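Local atomic coordinates of DNA alpha-glucosyltransferase (Enterobacteria phage T4, PDB entry 1Y8Z), a protein that belongs to the GT-B class of glycosyltransferases, built from two Rossmann-like domains that each centre on a parallel beta sheet. Residues A136-S141 with T172-Q177; N97-L102 with L129-R134; N83-T88 with R124-L129. All blocks are in the same frame, centred on the assembly; numbering follows the deposited sequence.

Interaction 1 (A136-S141 with T172-Q177); sequences ADVIFS and TVYNFQ. With NCO (cobalt hexammine(III)), chain F.
The carbonyl oxygen of Tyr174 is gripped twice by strand 138-141. Ser141 N donates to it at 2.9 Å, and the CA-H of Phe140 adds a contact, with Phe140 CA 3.0 Å from Tyr174 O. One step back the direction reverses: Tyr174 N gives a short, nearly straight bond to Ile139 O (2.7 Å, 166° at the hydrogen). Farther on, Phe176 N reaches Ser141 O along a more bent path. This is parallel beta pairing of Phe140 with Tyr174 and Ser141 with Asn175. Water extends it at both ends, one molecule joining Ile139 N to Thr172 O and another joining Ser141 OG to Asn175 ND2; Asn175 OD1 accepts a hydrogen bond from Arg305 NE.

Phe140 and Tyr174 project from one face of the sheet, Phe140 CD2 touching Tyr174 CB at 3.8 Å while Asn175 O lies in plane at the edge of the Phe140 ring. With CG between its own backbone N and carbonyl carbon (chi1 88°), Phe176 sets its ring edge against Ser141, while its CB presses on Phe140 CD2 at 3.5 Å. On the other face Ile139 CG2 meets Val173 CG2, and Val173 CG1 lies 3.6 Å from Ser141 OG, a hydroxyl whose strongest partner is Asn149. Toward the start of the 136-141 segment, Ala136 O and Asp137 OD2 accept hydrogen bonds from cobalt hexammine(III), and Arg135 pairs with the other carboxylate oxygen of Asp137.

The pair closes one side of a Rossmann-like parallel sheet: strand 173-175 is outermost, and strand 138-141 also bonds to strand 110-114. Helix 389-400 packs over Phe140 and Tyr174, whereas helix 147-156 covers Ile139, Ser141 and Val173.

Interaction 2 (N97-L102 with L129-R134); sequences NYKKLL and LEETVR. With NCO (cobalt hexammine(III)), chain F.
Tyr98 meets Thr132 at about a right angle, its ring presenting an edge so that Thr132 OG1 lies in the ring plane. Tyr98 OH donates to that oxygen at 2.8 Å. The phenol reaches across because Tyr98 CG is trans to the backbone N (chi1 173°). Thr132 OG1 is also hydrogen-bonded to Gly128 O one turn earlier, so this buried hydroxyl has one partner at the N-cap of its own helix and one on the neighbouring helix. Leu102 CG leans over one face of the Tyr98 ring, 4.1 Å above its plane and offset toward the rim. The CD1 branch of Leu102 pushes on against the other helix, 3.6 Å from Thr132 N and 3.8 Å from Glu131 CB.

Helices 97-102 and 129-134 run almost parallel, 11° apart with axes 9.9 Å from each other. They belong to successive connections of a Rossmann-like domain: helix 92-103 lies between strands 79-84 and 110-114, helix 129-135 between 110-114 and 138-141. Ile82 of strand 79-84 touches Tyr98, Leu102 and Thr132 from the sheet.

Away from the sheet the pairing becomes polar. Lys99 is fully extended beyond CG, whereas Glu131 is bent at chi2 and has a nearly eclipsed chi1 of 21°; the two chains pass at a slant. Lys99 NZ forms a long salt bridge of 3.6 Å with Glu131 OE2, and Lys99 CE comes slightly closer to the same oxygen. Farther along helix 129-134, Arg134 NH2 bridges to Glu130 OE2 (2.6 Å), and Arg134 O accepts from two ammine ligands of cobalt hexammine(III).

Interaction 3 (N83-T88 with R124-L129); sequences NSVPAT and RRNLGL. With NCO (cobalt hexammine(III)), chain G; nucleotides of chain A.
Pro86, Ala87 and Thr88 lie opposite Leu127, Asn126 and Arg125 in that order, a single backbone bridge in which Leu127 N donates to Pro86 O (2.9 Å) and Thr88 N only weakly to Arg125 O (3.4 Å). Leu127 points its side chain at the 83-88 segment: its CG rests 3.6 Å from Thr88 CA, and its CD1 lies 3.5 Å from Ala87 O. Thr88 CG2 fits between the Leu127 side chain and the backbone carbonyls of Arg125 and Asn126. At the inner end Val85 is wedged in, CG2 against Asn126 CB (3.6 Å) and CG1 looser against Leu129 CD1. Gly128, with a positive phi of 78°, is the N-cap of helix 129-135. Arg11 hydrogen-bonds to both Val85 O and Arg125 O, tying the two segments to a third loop.

The outer end carries ligands. Thr88 O accepts from two ammines of cobalt hexammine(III), the shorter bond coming from N3 at 3.0 Å, and Leu127 CD1 packs beside the complex. Arg125, extended from CG to NE, holds NE 3.0 Å from O3' of nucleotide DT6 of chain A, while Arg124 turns to a salt bridge with Glu155. Such a loop, leaving a strand at the carboxyl end of a Rossmann-like parallel sheet, is where this fold commonly places its binding surfaces, and here it meets DNA.

All three contacts lie in one Rossmann-like domain. Interaction 1 is made within the sheet, at its outer strand, by regular backbone pairing with apolar groups on both faces. Interaction 2 packs two helices, buried at Tyr98, Leu102 and Thr132 with a charged Lys99-Glu131 pair on the side away from the sheet, and is made by side chains, with no backbone-to-backbone bond between the helices. Interaction 3 joins loops, with an irregular backbone bridge and an outer end beside DNA. Interactions 2 and 3 share Leu129 and meet where Val85 CG1 packs on Tyr98 and Thr132. Interactions 1 and 2 meet through Ile139 CD1 and Val133 CG1 and hold the same cobalt hexammine(III). Interaction 3 binds another such ion.

Interaction 1 (A136-S141 with T172-Q177)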
loop_
_atom_site.group_PDB
_atom_site.type_symbol
_atom_site.label_atom_id
_atom_site.label_comp_id
_atom_site.label_asym_id
_atom_site.label_seq_id
_atom_site.Cartn_x
_atom_site.Cartn_y
_atom_site.Cartn_z
ATOM N N ALA C 136 31.766 13.523 3.131
ATOM C CA ALA C 136 32.301 12.852 1.957
ATOM C C ALA C 136 33.755 13.192 1.669
ATOM O O ALA C 136 34.186 14.342 1.802
ATOM C CB ALA C 136 31.452 13.170 0.738
ATOM N N ASP C 137 34.516 12.175 1.286
ATOM C CA ASP C 137 35.907 12.371 0.932
ATOM C C ASP C 137 35.962 12.420 -0.587
ATOM O O ASP C 137 36.894 12.969 -1.169
ATOM C CB ASP C 137 36.764 11.227 1.473
ATOM C CG ASP C 137 36.808 11.212 2.988
ATOM O OD1 ASP C 137 36.406 10.194 3.597
ATOM O OD2 ASP C 137 37.237 12.231 3.571
ATOM N N VAL C 138 34.936 11.849 -1.219
ATOM C CA VAL C 138 34.828 11.816 -2.671
ATOM C C VAL C 138 33.357 11.982 -3.058
ATOM O O VAL C 138 32.481 11.324 -2.492
ATOM C CB VAL C 138 35.350 10.477 -3.241
ATOM C CG1 VAL C 138 35.312 10.512 -4.760
ATOM C CG2 VAL C 138 36.768 10.208 -2.739
ATOM N N ILE C 139 33.088 12.854 -4.024
ATOM C CA ILE C 139 31.716 13.111 -4.456
ATOM C C ILE C 139 31.540 12.978 -5.959
ATOM O O ILE C 139 32.339 13.508 -6.731
ATOM C CB ILE C 139 31.282 14.535 -4.054
ATOM C CG1 ILE C 139 31.421 14.708 -2.544
ATOM C CG2 ILE C 139 29.860 14.799 -4.506
ATOM C CD1 ILE C 139 31.366 16.153 -2.093
ATOM N N PHE C 140 30.499 12.259 -6.370
ATOM C CA PHE C 140 30.185 12.072 -7.784
ATOM C C PHE C 140 28.782 12.609 -8.076
ATOM O O PHE C 140 27.898 12.553 -7.211
ATOM C CB PHE C 140 30.183 10.583 -8.174
ATOM C CG PHE C 140 31.534 9.924 -8.144
ATOM C CD1 PHE C 140 31.951 9.214 -7.022
ATOM C CD2 PHE C 140 32.363 9.959 -9.266
ATOM C CE1 PHE C 140 33.169 8.538 -7.010
ATOM C CE2 PHE C 140 33.597 9.283 -9.276
ATOM C CZ PHE C 140 33.999 8.567 -8.141
ATOM N N SER C 141 28.583 13.132 -9.286
ATOM C CA SER C 141 27.265 13.616 -9.708
ATOM C C SER C 141 27.154 13.290 -11.197
ATOM O O SER C 141 28.156 12.991 -11.831
ATOM C CB SER C 141 27.121 15.124 -9.470
ATOM O OG SER C 141 27.770 15.864 -10.489
ATOM N N THR C 172 35.859 18.807 -4.467
ATOM C CA THR C 172 35.724 18.605 -5.904
ATOM C C THR C 172 34.644 17.568 -6.165
ATOM O O THR C 172 34.578 16.551 -5.482
ATOM C CB THR C 172 37.039 18.099 -6.536
ATOM O OG1 THR C 172 38.067 19.083 -6.369
ATOM C CG2 THR C 172 36.843 17.822 -8.021
ATOM N N VAL C 173 33.799 17.831 -7.151
ATOM C CA VAL C 173 32.736 16.905 -7.508
ATOM C C VAL C 173 33.097 16.293 -8.853
ATOM O O VAL C 173 33.289 17.006 -9.840
ATOM C CB VAL C 173 31.374 17.624 -7.605
ATOM C CG1 VAL C 173 30.303 16.670 -8.132
ATOM C CG2 VAL C 173 30.975 18.144 -6.231
ATOM N N TYR C 174 33.203 14.970 -8.882
ATOM C CA TYR C 174 33.561 14.262 -10.101
ATOM C C TYR C 174 32.355 13.745 -10.853
ATOM O O TYR C 174 31.334 13.411 -10.256
ATOM C CB TYR C 174 34.466 13.079 -9.767
ATOM C CG TYR C 174 35.768 13.480 -9.134
ATOM C CD1 TYR C 174 36.863 13.833 -9.916
ATOM C CD2 TYR C 174 35.899 13.536 -7.750
ATOM C CE1 TYR C 174 38.064 14.230 -9.334
ATOM C CE2 TYR C 174 37.095 13.937 -7.156
ATOM C CZ TYR C 174 38.171 14.280 -7.956
ATOM O OH TYR C 174 39.358 14.659 -7.369
ATOM N N ASN C 175 32.478 13.659 -12.170
ATOM C CA ASN C 175 31.387 13.136 -12.966
ATOM C C ASN C 175 31.454 11.612 -12.935
ATOM O O ASN C 175 32.533 11.041 -12.765
ATOM C CB ASN C 175 31.495 13.605 -14.413
ATOM C CG ASN C 175 30.379 13.070 -15.273
ATOM O OD1 ASN C 175 30.523 12.046 -15.938
ATOM N ND2 ASN C 175 29.247 13.755 -15.254
ATOM N N PHE C 176 30.303 10.969 -13.098
ATOM C CA PHE C 176 30.235 9.514 -13.137
ATOM C C PHE C 176 29.075 9.077 -14.023
ATOM O O PHE C 176 28.154 9.856 -14.296
ATOM C CB PHE C 176 30.068 8.933 -11.715
ATOM C CG PHE C 176 28.631 8.816 -11.250
ATOM C CD1 PHE C 176 27.997 7.574 -11.209
ATOM C CD2 PHE C 176 27.925 9.937 -10.821
ATOM C CE1 PHE C 176 26.681 7.447 -10.743
ATOM C CE2 PHE C 176 26.610 9.823 -10.352
ATOM C CZ PHE C 176 25.989 8.576 -10.313
ATOM N N GLN C 177 29.153 7.843 -14.508
ATOM C CA GLN C 177 28.093 7.245 -15.311
ATOM C C GLN C 177 27.693 6.001 -14.502
ATOM O O GLN C 177 28.553 5.361 -13.915
ATOM C CB GLN C 177 28.614 6.765 -16.661
ATOM C CG GLN C 177 29.198 7.846 -17.571
ATOM C CD GLN C 177 29.844 7.242 -18.805
ATOM O OE1 GLN C 177 29.171 6.658 -19.661
ATOM N NE2 GLN C 177 31.155 7.361 -18.891
HETATM CO CO NCO F . 36.604 16.510 4.691
HETATM N N1 NCO F . 35.343 14.941 4.732
HETATM N N2 NCO F . 37.927 15.419 3.643
HETATM N N3 NCO F . 35.765 17.145 2.977
HETATM N N4 NCO F . 37.863 18.080 4.649
HETATM N N5 NCO F . 35.282 17.603 5.746
HETATM N N6 NCO F . 37.443 15.872 6.403
HETATM O O HOH W 1 35.324 14.751 -3.985
HETATM O O HOH W 2 29.418 15.694 -12.903
#

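Interaction 2 (N97-L102 with L129-R134)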
loop_
_atom_site.group_PDB
_atom_site.type_symbol
_atom_site.label_atom_id
_atom_site.label_comp_id
_atom_site.label_asym_id
_atom_site.label_seq_id
_atom_site.Cartn_x
_atom_site.Cartn_y
_atom_site.Cartn_z
ATOM N N ASN C 97 19.313 9.720 13.795
ATOM C CA ASN C 97 20.335 8.691 13.888
ATOM C C ASN C 97 21.205 8.623 12.643
ATOM O O ASN C 97 22.367 8.238 12.718
ATOM C CB ASN C 97 19.705 7.328 14.190
ATOM C CG ASN C 97 19.160 7.250 15.607
ATOM O OD1 ASN C 97 19.612 7.978 16.489
ATOM N ND2 ASN C 97 18.202 6.359 15.834
ATOM N N TYR C 98 20.654 9.001 11.495
ATOM C CA TYR C 98 21.450 8.987 10.275
ATOM C C TYR C 98 22.564 10.013 10.437
ATOM O O TYR C 98 23.736 9.714 10.202
ATOM C CB TYR C 98 20.597 9.334 9.048
ATOM C CG TYR C 98 21.439 9.498 7.804
ATOM C CD1 TYR C 98 21.671 10.757 7.256
ATOM C CD2 TYR C 98 22.064 8.396 7.215
ATOM C CE1 TYR C 98 22.509 10.921 6.153
ATOM C CE2 TYR C 98 22.909 8.549 6.109
ATOM C CZ TYR C 98 23.128 9.813 5.588
ATOM O OH TYR C 98 23.996 9.973 4.532
ATOM N N LYS C 99 22.192 11.224 10.852
ATOM C CA LYS C 99 23.167 12.292 11.061
ATOM C C LYS C 99 24.167 11.892 12.139
ATOM O O LYS C 99 25.338 12.259 12.079
ATOM C CB LYS C 99 22.469 13.587 11.484
ATOM C CG LYS C 99 21.658 14.254 10.387
ATOM C CD LYS C 99 21.065 15.565 10.882
ATOM C CE LYS C 99 20.263 16.257 9.794
ATOM N NZ LYS C 99 19.710 17.559 10.266
ATOM N N LYS C 100 23.696 11.142 13.128
ATOM C CA LYS C 100 24.565 10.697 14.207
ATOM C C LYS C 100 25.603 9.725 13.634
ATOM O O LYS C 100 26.765 9.735 14.041
ATOM C CB LYS C 100 23.740 10.012 15.298
ATOM C CG LYS C 100 24.402 10.013 16.664
ATOM C CD LYS C 100 23.690 9.083 17.635
ATOM C CE LYS C 100 22.232 9.453 17.810
ATOM N NZ LYS C 100 21.527 8.471 18.685
ATOM N N LEU C 101 25.176 8.893 12.684
ATOM C CA LEU C 101 26.066 7.929 12.042
ATOM C C LEU C 101 27.207 8.645 11.330
ATOM O O LEU C 101 28.371 8.262 11.447
ATOM C CB LEU C 101 25.301 7.082 11.016
ATOM C CG LEU C 101 24.377 5.945 11.463
ATOM C CD1 LEU C 101 23.551 5.474 10.270
ATOM C CD2 LEU C 101 25.194 4.787 12.033
ATOM N N LEU C 102 26.868 9.684 10.578
ATOM C CA LEU C 102 27.871 10.441 9.842
ATOM C C LEU C 102 28.971 10.967 10.760
ATOM O O LEU C 102 30.150 10.937 10.411
ATOM C CB LEU C 102 27.209 11.601 9.102
ATOM C CG LEU C 102 26.235 11.233 7.976
ATOM C CD1 LEU C 102 25.586 12.503 7.425
ATOM C CD2 LEU C 102 26.974 10.488 6.876
ATOM N N LEU C 129 21.437 15.586 3.386
ATOM C CA LEU C 129 22.351 15.545 2.255
ATOM C C LEU C 129 23.545 16.465 2.496
ATOM O O LEU C 129 24.668 16.139 2.115
ATOM C CB LEU C 129 21.631 15.933 0.959
ATOM C CG LEU C 129 22.466 15.851 -0.325
ATOM C CD1 LEU C 129 23.115 14.472 -0.444
ATOM C CD2 LEU C 129 21.581 16.140 -1.532
ATOM N N GLU C 130 23.306 17.605 3.144
ATOM C CA GLU C 130 24.389 18.542 3.425
ATOM C C GLU C 130 25.456 17.934 4.334
ATOM O O GLU C 130 26.649 18.036 4.041
ATOM C CB GLU C 130 23.845 19.841 4.043
ATOM C CG GLU C 130 24.933 20.763 4.585
ATOM C CD GLU C 130 24.425 22.156 4.930
ATOM O OE1 GLU C 130 23.273 22.278 5.401
ATOM O OE2 GLU C 130 25.191 23.125 4.740
ATOM N N GLU C 131 25.044 17.309 5.435
ATOM C CA GLU C 131 26.027 16.705 6.330
ATOM C C GLU C 131 26.702 15.514 5.665
ATOM O O GLU C 131 27.852 15.202 5.961
ATOM C CB GLU C 131 25.409 16.276 7.672
ATOM C CG GLU C 131 23.912 16.057 7.705
ATOM C CD GLU C 131 23.131 17.352 7.621
ATOM O OE1 GLU C 131 22.725 17.727 6.504
ATOM O OE2 GLU C 131 22.932 18.000 8.670
ATOM N N THR C 132 25.982 14.857 4.762
ATOM C CA THR C 132 26.525 13.717 4.031
ATOM C C THR C 132 27.666 14.236 3.153
ATOM O O THR C 132 28.783 13.718 3.183
ATOM C CB THR C 132 25.434 13.067 3.135
ATOM O OG1 THR C 132 24.332 12.648 3.951
ATOM C CG2 THR C 132 25.994 11.855 2.386
ATOM N N VAL C 133 27.380 15.275 2.377
ATOM C CA VAL C 133 28.374 15.863 1.495
ATOM C C VAL C 133 29.579 16.381 2.274
ATOM O O VAL C 133 30.712 16.226 1.829
ATOM C CB VAL C 133 27.759 17.012 0.655
ATOM C CG1 VAL C 133 28.848 17.757 -0.109
ATOM C CG2 VAL C 133 26.745 16.439 -0.322
ATOM N N ARG C 134 29.338 16.977 3.440
ATOM C CA ARG C 134 30.431 17.506 4.260
ATOM C C ARG C 134 31.392 16.421 4.759
ATOM O O ARG C 134 32.594 16.663 4.886
ATOM C CB ARG C 134 29.870 18.298 5.447
ATOM C CG ARG C 134 29.100 19.543 5.026
ATOM C CD ARG C 134 28.740 20.436 6.206
ATOM N NE ARG C 134 27.989 21.616 5.771
ATOM C CZ ARG C 134 28.473 22.565 4.973
ATOM N NH1 ARG C 134 29.716 22.490 4.517
ATOM N NH2 ARG C 134 27.705 23.588 4.618
HETATM CO CO NCO F . 36.604 16.510 4.691
HETATM N N1 NCO F . 35.343 14.941 4.732
HETATM N N2 NCO F . 37.927 15.419 3.643
HETATM N N3 NCO F . 35.765 17.145 2.977
HETATM N N4 NCO F . 37.863 18.080 4.649
HETATM N N5 NCO F . 35.282 17.603 5.746
HETATM N N6 NCO F . 37.443 15.872 6.403
#

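Interaction 3 (N83-T88 with R124-L129)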
loop_
_atom_site.group_PDB
_atom_site.type_symbol
_atom_site.label_atom_id
_atom_site.label_comp_id
_atom_site.label_asym_id
_atom_site.label_seq_id
_atom_site.Cartn_x
_atom_site.Cartn_y
_atom_site.Cartn_z
ATOM N N ASN C 83 24.853 6.006 -1.525
ATOM C CA ASN C 83 24.153 6.285 -2.770
ATOM C C ASN C 83 22.805 6.989 -2.625
ATOM O O ASN C 83 22.230 7.439 -3.617
ATOM C CB ASN C 83 23.988 4.993 -3.584
ATOM C CG ASN C 83 25.308 4.487 -4.142
ATOM O OD1 ASN C 83 26.151 5.280 -4.567
ATOM N ND2 ASN C 83 25.491 3.161 -4.157
ATOM N N SER C 84 22.308 7.089 -1.393
ATOM C CA SER C 84 21.045 7.775 -1.130
ATOM C C SER C 84 20.933 8.136 0.349
ATOM O O SER C 84 21.565 7.504 1.204
ATOM C CB SER C 84 19.843 6.922 -1.556
ATOM O OG SER C 84 19.696 5.746 -0.763
ATOM N N VAL C 85 20.134 9.158 0.643
ATOM C CA VAL C 85 19.950 9.618 2.015
ATOM C C VAL C 85 18.462 9.606 2.365
ATOM O O VAL C 85 17.616 9.512 1.480
ATOM C CB VAL C 85 20.579 11.031 2.202
ATOM C CG1 VAL C 85 22.045 11.002 1.734
ATOM C CG2 VAL C 85 19.791 12.077 1.432
ATOM N N PRO C 86 18.122 9.685 3.666
ATOM C CA PRO C 86 16.725 9.667 4.117
ATOM C C PRO C 86 15.798 10.664 3.423
ATOM O O PRO C 86 16.185 11.802 3.150
ATOM C CB PRO C 86 16.841 9.949 5.619
ATOM C CG PRO C 86 18.203 9.450 5.969
ATOM C CD PRO C 86 19.028 9.935 4.803
ATOM N N ALA C 87 14.570 10.221 3.157
ATOM C CA ALA C 87 13.557 11.053 2.520
ATOM C C ALA C 87 12.993 12.028 3.553
ATOM O O ALA C 87 13.090 11.793 4.761
ATOM C CB ALA C 87 12.439 10.178 1.958
ATOM N N THR C 88 12.401 13.121 3.076
ATOM C CA THR C 88 11.845 14.131 3.971
ATOM C C THR C 88 10.610 13.652 4.725
ATOM O O THR C 88 10.086 14.369 5.580
ATOM C CB THR C 88 11.479 15.420 3.201
ATOM O OG1 THR C 88 10.645 15.089 2.084
ATOM C CG2 THR C 88 12.730 16.121 2.704
ATOM N N ARG C 124 15.789 18.357 -3.257
ATOM C CA ARG C 124 15.243 18.996 -2.064
ATOM C C ARG C 124 14.472 18.013 -1.190
ATOM O O ARG C 124 14.237 18.283 -0.015
ATOM C CB ARG C 124 14.307 20.147 -2.449
ATOM C CG ARG C 124 14.986 21.318 -3.125
ATOM C CD ARG C 124 15.994 21.983 -2.208
ATOM N NE ARG C 124 16.512 23.219 -2.791
ATOM C CZ ARG C 124 17.503 23.933 -2.268
ATOM N NH1 ARG C 124 18.088 23.534 -1.146
ATOM N NH2 ARG C 124 17.907 25.048 -2.863
ATOM N N ARG C 125 14.070 16.881 -1.764
ATOM C CA ARG C 125 13.321 15.871 -1.018
ATOM C C ARG C 125 14.233 14.956 -0.209
ATOM O O ARG C 125 13.886 13.815 0.089
ATOM C CB ARG C 125 12.470 15.035 -1.972
ATOM C CG ARG C 125 11.319 15.799 -2.593
ATOM C CD ARG C 125 10.608 14.954 -3.636
ATOM N NE ARG C 125 9.414 15.617 -4.151
ATOM C CZ ARG C 125 8.318 15.839 -3.434
ATOM N NH1 ARG C 125 8.265 15.448 -2.166
ATOM N NH2 ARG C 125 7.277 16.452 -3.985
ATOM N N ASN C 126 15.405 15.468 0.141
ATOM C CA ASN C 126 16.375 14.720 0.922
ATOM C C ASN C 126 16.552 15.384 2.273
ATOM O O ASN C 126 16.322 16.584 2.419
ATOM C CB ASN C 126 17.740 14.723 0.232
ATOM C CG ASN C 126 17.752 13.928 -1.040
ATOM O OD1 ASN C 126 18.123 14.435 -2.100
ATOM N ND2 ASN C 126 17.359 12.671 -0.948
ATOM N N LEU C 127 16.966 14.592 3.254
ATOM C CA LEU C 127 17.258 15.103 4.583
ATOM C C LEU C 127 18.683 14.663 4.877
ATOM O O LEU C 127 19.046 13.520 4.603
ATOM C CB LEU C 127 16.309 14.522 5.631
ATOM C CG LEU C 127 14.882 15.075 5.660
ATOM C CD1 LEU C 127 14.107 14.417 6.797
ATOM C CD2 LEU C 127 14.923 16.590 5.851
ATOM N N GLY C 128 19.496 15.571 5.406
ATOM C CA GLY C 128 20.868 15.220 5.732
ATOM C C GLY C 128 21.850 15.159 4.576
ATOM O O GLY C 128 22.992 14.731 4.758
ATOM N N LEU C 129 21.437 15.586 3.386
ATOM C CA LEU C 129 22.351 15.545 2.255
ATOM C C LEU C 129 23.545 16.465 2.496
ATOM O O LEU C 129 24.668 16.139 2.115
ATOM C CB LEU C 129 21.631 15.933 0.959
ATOM C CG LEU C 129 22.466 15.851 -0.325
ATOM C CD1 LEU C 129 23.115 14.472 -0.444
ATOM C CD2 LEU C 129 21.581 16.140 -1.532
HETATM CO CO NCO G . 9.414 15.650 9.288
HETATM N N1 NCO G . 9.639 14.316 10.775
HETATM N N2 NCO G . 11.203 15.117 8.538
HETATM N N3 NCO G . 8.521 14.244 8.163
HETATM N N4 NCO G . 9.190 16.985 7.801
HETATM N N5 NCO G . 7.626 16.183 10.038
HETATM N N6 NCO G . 10.307 17.055 10.415
ATOM P P DT A 6 11.476 14.781 -10.898
ATOM O OP1 DT A 6 12.771 14.745 -10.175
ATOM O OP2 DT A 6 11.208 13.789 -11.969
ATOM O "O5'" DT A 6 10.295 14.672 -9.840
ATOM C "C5'" DT A 6 10.242 15.567 -8.734
ATOM C "C4'" DT A 6 9.139 15.158 -7.789
ATOM O "O4'" DT A 6 7.849 15.492 -8.354
ATOM C "C3'" DT A 6 9.095 13.657 -7.489
ATOM O "O3'" DT A 6 8.768 13.457 -6.112
ATOM C "C2'" DT A 6 7.961 13.162 -8.368
ATOM C "C1'" DT A 6 7.014 14.345 -8.306
ATOM N N1 DT A 6 6.012 14.452 -9.389
ATOM C C2 DT A 6 4.691 14.630 -9.021
ATOM O O2 DT A 6 4.318 14.659 -7.857
ATOM N N3 DT A 6 3.817 14.771 -10.071
ATOM C C4 DT A 6 4.118 14.746 -11.420
ATOM O O4 DT A 6 3.224 14.904 -12.248
ATOM C C5 DT A 6 5.516 14.530 -11.737
ATOM C C7 DT A 6 5.930 14.465 -13.174
ATOM C C6 DT A 6 6.382 14.396 -10.718
#